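Local coordinates for anti-sigma-factor antagonist (stas) domain protein (Moorella thermoacetica, PDB 3ZXN), which is the STAS-domain protein RsbS, probably a scaffold component of the bacterial stressosome that takes part in controlling secondary messenger signalling, at residues A[45-50]-A[109-114]; A[78-83]-A[96-101]. The protein carries 1 engineered substitution. All blocks are in the same frame, centred on the assembly; numbering follows the deposited sequence.

Contact 1: residues A[45-50]-A[109-114]; sequences GLVIDI and KGLDKL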
loop_
_atom_site.group_PDB
_atom_site.type_symbol
_atom_site.label_atom_id
_atom_site.label_comp_id
_atom_site.label_asym_id
_atom_site.label_seq_id
_atom_site.Cartn_x
_atom_site.Cartn_y
_atom_site.Cartn_z
ATOM N N GLY A 45 2.717 3.551 10.660
ATOM C CA GLY A 45 2.945 2.759 9.463
ATOM C C GLY A 45 1.738 2.710 8.555
ATOM O O GLY A 45 0.686 3.246 8.879
ATOM N N LEU A 46 1.904 2.040 7.420
ATOM C CA LEU A 46 0.902 2.025 6.386
ATOM C C LEU A 46 0.790 0.613 5.807
ATOM O O LEU A 46 1.792 0.001 5.444
ATOM C CB LEU A 46 1.292 3.029 5.274
ATOM C CG LEU A 46 0.525 2.965 3.956
ATOM C CD1 LEU A 46 -0.936 3.221 4.200
ATOM C CD2 LEU A 46 1.081 3.989 2.945
ATOM N N VAL A 47 -0.437 0.110 5.735
ATOM C CA VAL A 47 -0.718 -1.185 5.105
ATOM C C VAL A 47 -1.683 -0.978 3.955
ATOM O O VAL A 47 -2.746 -0.379 4.131
ATOM C CB VAL A 47 -1.395 -2.189 6.080
ATOM C CG1 VAL A 47 -1.492 -3.573 5.416
ATOM C CG2 VAL A 47 -0.649 -2.257 7.398
ATOM N N ILE A 48 -1.318 -1.461 2.769
ATOM C CA ILE A 48 -2.220 -1.349 1.633
ATOM C C ILE A 48 -2.465 -2.726 1.036
ATOM O O ILE A 48 -1.520 -3.412 0.671
ATOM C CB ILE A 48 -1.655 -0.450 0.517
ATOM C CG1 ILE A 48 -1.462 0.985 1.021
ATOM C CG2 ILE A 48 -2.600 -0.495 -0.678
ATOM C CD1 ILE A 48 -0.882 1.952 -0.089
ATOM N N ASP A 49 -3.734 -3.115 0.928
ATOM C CA ASP A 49 -4.079 -4.435 0.401
ATOM C C ASP A 49 -4.655 -4.313 -1.000
ATOM O O ASP A 49 -5.543 -3.501 -1.242
ATOM C CB ASP A 49 -5.083 -5.163 1.309
ATOM C CG ASP A 49 -5.407 -6.564 0.811
ATOM O OD1 ASP A 49 -6.256 -6.696 -0.097
ATOM O OD2 ASP A 49 -4.807 -7.526 1.327
ATOM N N ILE A 50 -4.170 -5.154 -1.904
ATOM C CA ILE A 50 -4.650 -5.135 -3.283
ATOM C C ILE A 50 -5.284 -6.443 -3.755
ATOM O O ILE A 50 -5.400 -6.669 -4.957
ATOM C CB ILE A 50 -3.506 -4.730 -4.254
ATOM C CG1 ILE A 50 -2.323 -5.708 -4.136
ATOM C CG2 ILE A 50 -3.059 -3.327 -3.935
ATOM C CD1 ILE A 50 -1.253 -5.568 -5.264
ATOM N N LYS A 109 -1.650 -10.143 8.751
ATOM C CA LYS A 109 -0.220 -10.403 8.616
ATOM C C LYS A 109 0.543 -9.092 8.375
ATOM O O LYS A 109 1.666 -8.914 8.850
ATOM C CB LYS A 109 0.014 -11.334 7.420
ATOM C CG LYS A 109 -0.688 -12.686 7.555
ATOM C CD LYS A 109 0.248 -13.708 8.069
ATOM C CE LYS A 109 -0.362 -15.108 7.933
ATOM N NZ LYS A 109 0.663 -16.132 8.204
ATOM N N GLY A 110 -0.079 -8.195 7.625
ATOM C CA GLY A 110 0.509 -6.891 7.329
ATOM C C GLY A 110 0.673 -6.084 8.600
ATOM O O GLY A 110 1.771 -5.638 8.931
ATOM N N LEU A 111 -0.425 -5.913 9.330
ATOM C CA LEU A 111 -0.361 -5.247 10.626
ATOM C C LEU A 111 0.649 -5.893 11.582
ATOM O O LEU A 111 1.443 -5.195 12.210
ATOM C CB LEU A 111 -1.742 -5.189 11.271
ATOM C CG LEU A 111 -2.690 -4.189 10.624
ATOM C CD1 LEU A 111 -4.139 -4.456 11.082
ATOM C CD2 LEU A 111 -2.233 -2.753 10.937
ATOM N N ASP A 112 0.639 -7.222 11.680
ATOM C CA ASP A 112 1.577 -7.900 12.582
ATOM C C ASP A 112 3.038 -7.655 12.170
ATOM O O ASP A 112 3.914 -7.449 13.013
ATOM C CB ASP A 112 1.274 -9.403 12.677
ATOM C CG ASP A 112 -0.022 -9.689 13.449
ATOM O OD1 ASP A 112 -0.432 -8.847 14.272
ATOM O OD2 ASP A 112 -0.642 -10.738 13.217
ATOM N N LYS A 113 3.299 -7.663 10.870
ATOM C CA LYS A 113 4.664 -7.469 10.397
ATOM C C LYS A 113 5.198 -6.106 10.832
ATOM O O LYS A 113 6.324 -5.988 11.304
ATOM C CB LYS A 113 4.730 -7.616 8.871
ATOM C CG LYS A 113 6.139 -7.527 8.284
ATOM C CD LYS A 113 6.106 -7.764 6.772
ATOM C CE LYS A 113 7.504 -7.889 6.164
ATOM N NZ LYS A 113 8.200 -9.150 6.568
ATOM N N LEU A 114 4.377 -5.079 10.683
ATOM C CA LEU A 114 4.793 -3.733 11.038
ATOM C C LEU A 114 5.055 -3.615 12.536
ATOM O O LEU A 114 6.027 -2.997 12.950
ATOM C CB LEU A 114 3.757 -2.710 10.571
ATOM C CG LEU A 114 3.813 -2.509 9.054
ATOM C CD1 LEU A 114 3.182 -1.186 8.605
ATOM C CD2 LEU A 114 5.263 -2.561 8.606
#

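Contact 2: residues A[78-83]-A[96-101]; sequences FVLTGI and LDLRGM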
loop_
_atom_site.group_PDB
_atom_site.type_symbol
_atom_site.label_atom_id
_atom_site.label_comp_id
_atom_site.label_asym_id
_atom_site.label_seq_id
_atom_site.Cartn_x
_atom_site.Cartn_y
_atom_site.Cartn_z
ATOM N N PHE A 78 6.007 0.545 5.585
ATOM C CA PHE A 78 4.981 0.304 4.581
ATOM C C PHE A 78 4.967 -1.169 4.200
ATOM O O PHE A 78 6.012 -1.723 3.898
ATOM C CB PHE A 78 5.287 1.163 3.331
ATOM C CG PHE A 78 4.432 0.844 2.135
ATOM C CD1 PHE A 78 3.051 0.848 2.224
ATOM C CD2 PHE A 78 5.008 0.581 0.902
ATOM C CE1 PHE A 78 2.260 0.564 1.106
ATOM C CE2 PHE A 78 4.218 0.315 -0.212
ATOM C CZ PHE A 78 2.847 0.301 -0.106
ATOM N N VAL A 79 3.790 -1.796 4.229
ATOM C CA VAL A 79 3.655 -3.175 3.772
ATOM C C VAL A 79 2.520 -3.292 2.749
ATOM O O VAL A 79 1.447 -2.718 2.921
ATOM C CB VAL A 79 3.484 -4.178 4.965
ATOM C CG1 VAL A 79 2.231 -3.879 5.749
ATOM C CG2 VAL A 79 3.501 -5.635 4.479
ATOM N N LEU A 80 2.794 -4.017 1.664
ATOM C CA LEU A 80 1.828 -4.247 0.598
ATOM C C LEU A 80 1.338 -5.683 0.752
ATOM O O LEU A 80 2.156 -6.582 0.935
ATOM C CB LEU A 80 2.499 -4.084 -0.773
ATOM C CG LEU A 80 1.612 -4.196 -2.014
ATOM C CD1 LEU A 80 0.618 -3.031 -2.078
ATOM C CD2 LEU A 80 2.455 -4.263 -3.294
ATOM N N THR A 81 0.021 -5.883 0.708
ATOM C CA THR A 81 -0.561 -7.189 1.023
ATOM C C THR A 81 -1.567 -7.663 -0.028
ATOM O O THR A 81 -2.095 -6.860 -0.807
ATOM C CB THR A 81 -1.247 -7.207 2.445
ATOM O OG1 THR A 81 -2.441 -6.420 2.435
ATOM C CG2 THR A 81 -0.314 -6.673 3.533
ATOM N N GLY A 82 -1.825 -8.977 -0.038
ATOM C CA GLY A 82 -2.814 -9.580 -0.925
ATOM C C GLY A 82 -2.354 -9.672 -2.375
ATOM O O GLY A 82 -3.093 -9.309 -3.282
ATOM N N ILE A 83 -1.131 -10.155 -2.584
ATOM C CA ILE A 83 -0.505 -10.208 -3.906
ATOM C C ILE A 83 -0.400 -11.645 -4.435
ATOM O O ILE A 83 0.485 -12.410 -4.034
ATOM C CB ILE A 83 0.923 -9.650 -3.867
ATOM C CG1 ILE A 83 0.938 -8.250 -3.239
ATOM C CG2 ILE A 83 1.531 -9.649 -5.273
ATOM C CD1 ILE A 83 2.329 -7.765 -2.891
ATOM N N LEU A 96 8.191 -2.341 -9.837
ATOM C CA LEU A 96 8.058 -2.338 -8.372
ATOM C C LEU A 96 8.951 -3.430 -7.771
ATOM O O LEU A 96 8.789 -4.607 -8.087
ATOM C CB LEU A 96 6.590 -2.535 -7.954
ATOM C CG LEU A 96 6.240 -2.373 -6.459
ATOM C CD1 LEU A 96 6.486 -0.949 -6.001
ATOM C CD2 LEU A 96 4.795 -2.759 -6.180
ATOM N N ASP A 97 9.891 -3.048 -6.911
ATOM C CA ASP A 97 10.807 -4.026 -6.335
ATOM C C ASP A 97 10.147 -4.791 -5.180
ATOM O O ASP A 97 10.232 -4.382 -4.022
ATOM C CB ASP A 97 12.091 -3.362 -5.847
ATOM C CG ASP A 97 13.030 -4.343 -5.179
ATOM O OD1 ASP A 97 12.973 -5.551 -5.511
ATOM O OD2 ASP A 97 13.814 -3.909 -4.313
ATOM N N LEU A 98 9.490 -5.897 -5.501
ATOM C CA LEU A 98 8.784 -6.672 -4.467
ATOM C C LEU A 98 9.720 -7.351 -3.470
ATOM O O LEU A 98 9.407 -7.425 -2.283
ATOM C CB LEU A 98 7.830 -7.680 -5.105
ATOM C CG LEU A 98 6.579 -7.012 -5.675
ATOM C CD1 LEU A 98 5.609 -8.052 -6.260
ATOM C CD2 LEU A 98 5.903 -6.151 -4.593
ATOM N N ARG A 99 10.873 -7.823 -3.946
ATOM C CA ARG A 99 11.806 -8.536 -3.076
ATOM C C ARG A 99 12.333 -7.678 -1.954
ATOM O O ARG A 99 12.485 -8.144 -0.813
ATOM C CB ARG A 99 12.999 -9.075 -3.848
ATOM C CG ARG A 99 13.858 -10.035 -3.028
ATOM C CD ARG A 99 15.032 -10.541 -3.862
ATOM N NE ARG A 99 15.892 -11.438 -3.101
ATOM C CZ ARG A 99 17.013 -11.970 -3.575
ATOM N NH1 ARG A 99 17.418 -11.688 -4.812
ATOM N NH2 ARG A 99 17.734 -12.779 -2.814
ATOM N N GLY A 100 12.622 -6.429 -2.289
ATOM C CA GLY A 100 13.235 -5.518 -1.345
ATOM C C GLY A 100 12.249 -4.748 -0.487
ATOM O O GLY A 100 12.659 -3.892 0.292
ATOM N N MET A 101 10.955 -5.028 -0.619
ATOM C CA MET A 101 9.983 -4.324 0.211
ATOM C C MET A 101 9.201 -5.290 1.099
ATOM O O MET A 101 9.189 -6.494 0.849
ATOM C CB MET A 101 9.043 -3.472 -0.634
ATOM C CG MET A 101 7.997 -4.239 -1.389
ATOM S SD MET A 101 6.925 -3.132 -2.347
ATOM C CE MET A 101 5.978 -2.333 -1.072
#

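Contact 1: residues A[45-50]-A[109-114]
V47 and L111 make the side-chain contact at the middle of this interface: CG2 of V47 lies 3.9 Å from CD2 of L111, and the two side chains cross at about a right angle. The same V47 methyl faces the helix backbone, 4.2 Å from the carbonyl carbon C of G110. In the conformer described, chi1 of -173° sets CG1 anti to the backbone N and leaves CG2 beside that N. The two backbones come nearest where the helix has no side chain, the CA atoms of V47 and G110 being 6.2 Å apart. The start of the strand repeats this pattern, since G45 likewise offers bare backbone, its CA 4.0 Å from CD1 of L114. That leucine methyl also rests on the strand's peptide groups, 3.7 Å from O of L46, and reaches CG2 of V47 at 4.2 Å. All of it is van der Waals packing, burying 182 Å² in total.

The other side of the helix is more open to solvent: K109 is exposed, D112 and K113 are partly so, and none of the three meets the strand. The D112 carboxylate instead bonds to Q108, and its backbone carbonyl to N116, both within the same helix.

Short-segment axes approach to 8.7 Å at 158°, so helix 107-118 runs nearly antiparallel to strand 45-49. L111 also covers Y13 and V15 of strand 13-17, while V47 touches V79 and T81 of strand 78-81, placing the helix over the middle of the sheet.

Contact 2: residues A[78-83]-A[96-101]
The methyl of M101 meets the ring of F78, and apolar contacts of this sort make up the whole interface, 221 Å² in all. CE of M101 is 3.3 Å from CE2 of F78 and 3.7 Å from CD2 of the same ring, a close approach made obliquely. The methyl also lies 3.9 Å from CB of L80, so it fits between two residues on one side of the strand. Two torsions deliver it there: chi1 of 75° puts CG between the backbone N and the carbonyl carbon, and chi3 of -71° bends the end of the chain.

Leucine methyls form a second group. L80 has CG anti to its N (chi1 -176°) and presents CD2 to two partners in the loop. It reaches toward L96 tip to tip, CD2 to CD2 at 4.0 Å, whereas L98 crosses it obliquely, with its own CD2 4.1 Å away. At the end of the segment, CD1 of I83 touches CD2 of L98 at 4.3 Å, so that one L98 methyl serves both I83 and L80.

The hydrogen bonds within segment 96-101 are weak and do not reach segment 78-83. A type I beta turn runs from L98 to M101, with M101 N to L98 O at 3.3 Å, and OD1 of D97 accepts a long bond from G100 N.

Around these groups, L64 and I65 of helix 58-74 touch L80 and L96 respectively, while A88 of helix 85-93 meets both I83 and L98. The loop thus belongs to a right-handed beta-alpha-beta crossover, in which strand 78-81 leads through helix 85-93 to the parallel edge strand 102-104, an element of the STAS fold.

In the fold
Contacts 1 and 2 share one sheet, in which strands 45-49 and 78-81 are parallel neighbours, and their centres are about 10 Å apart. Polar links join them directly: OD2 of D49 is 2.8 Å from OG1 of T81, and N of I50 is 2.9 Å from O of T81, both probable hydrogen bonds. A leucine methyl packs against the neighbouring strand's backbone, CD1 of L80 lying 3.5 Å from O of I48. The two contacts use opposite faces of the sheet, V47 and V79 facing helix 107-118, F78 and L80 the side of helix 58-74. In sequence, contact 2 is nested within the loop that contact 1 closes.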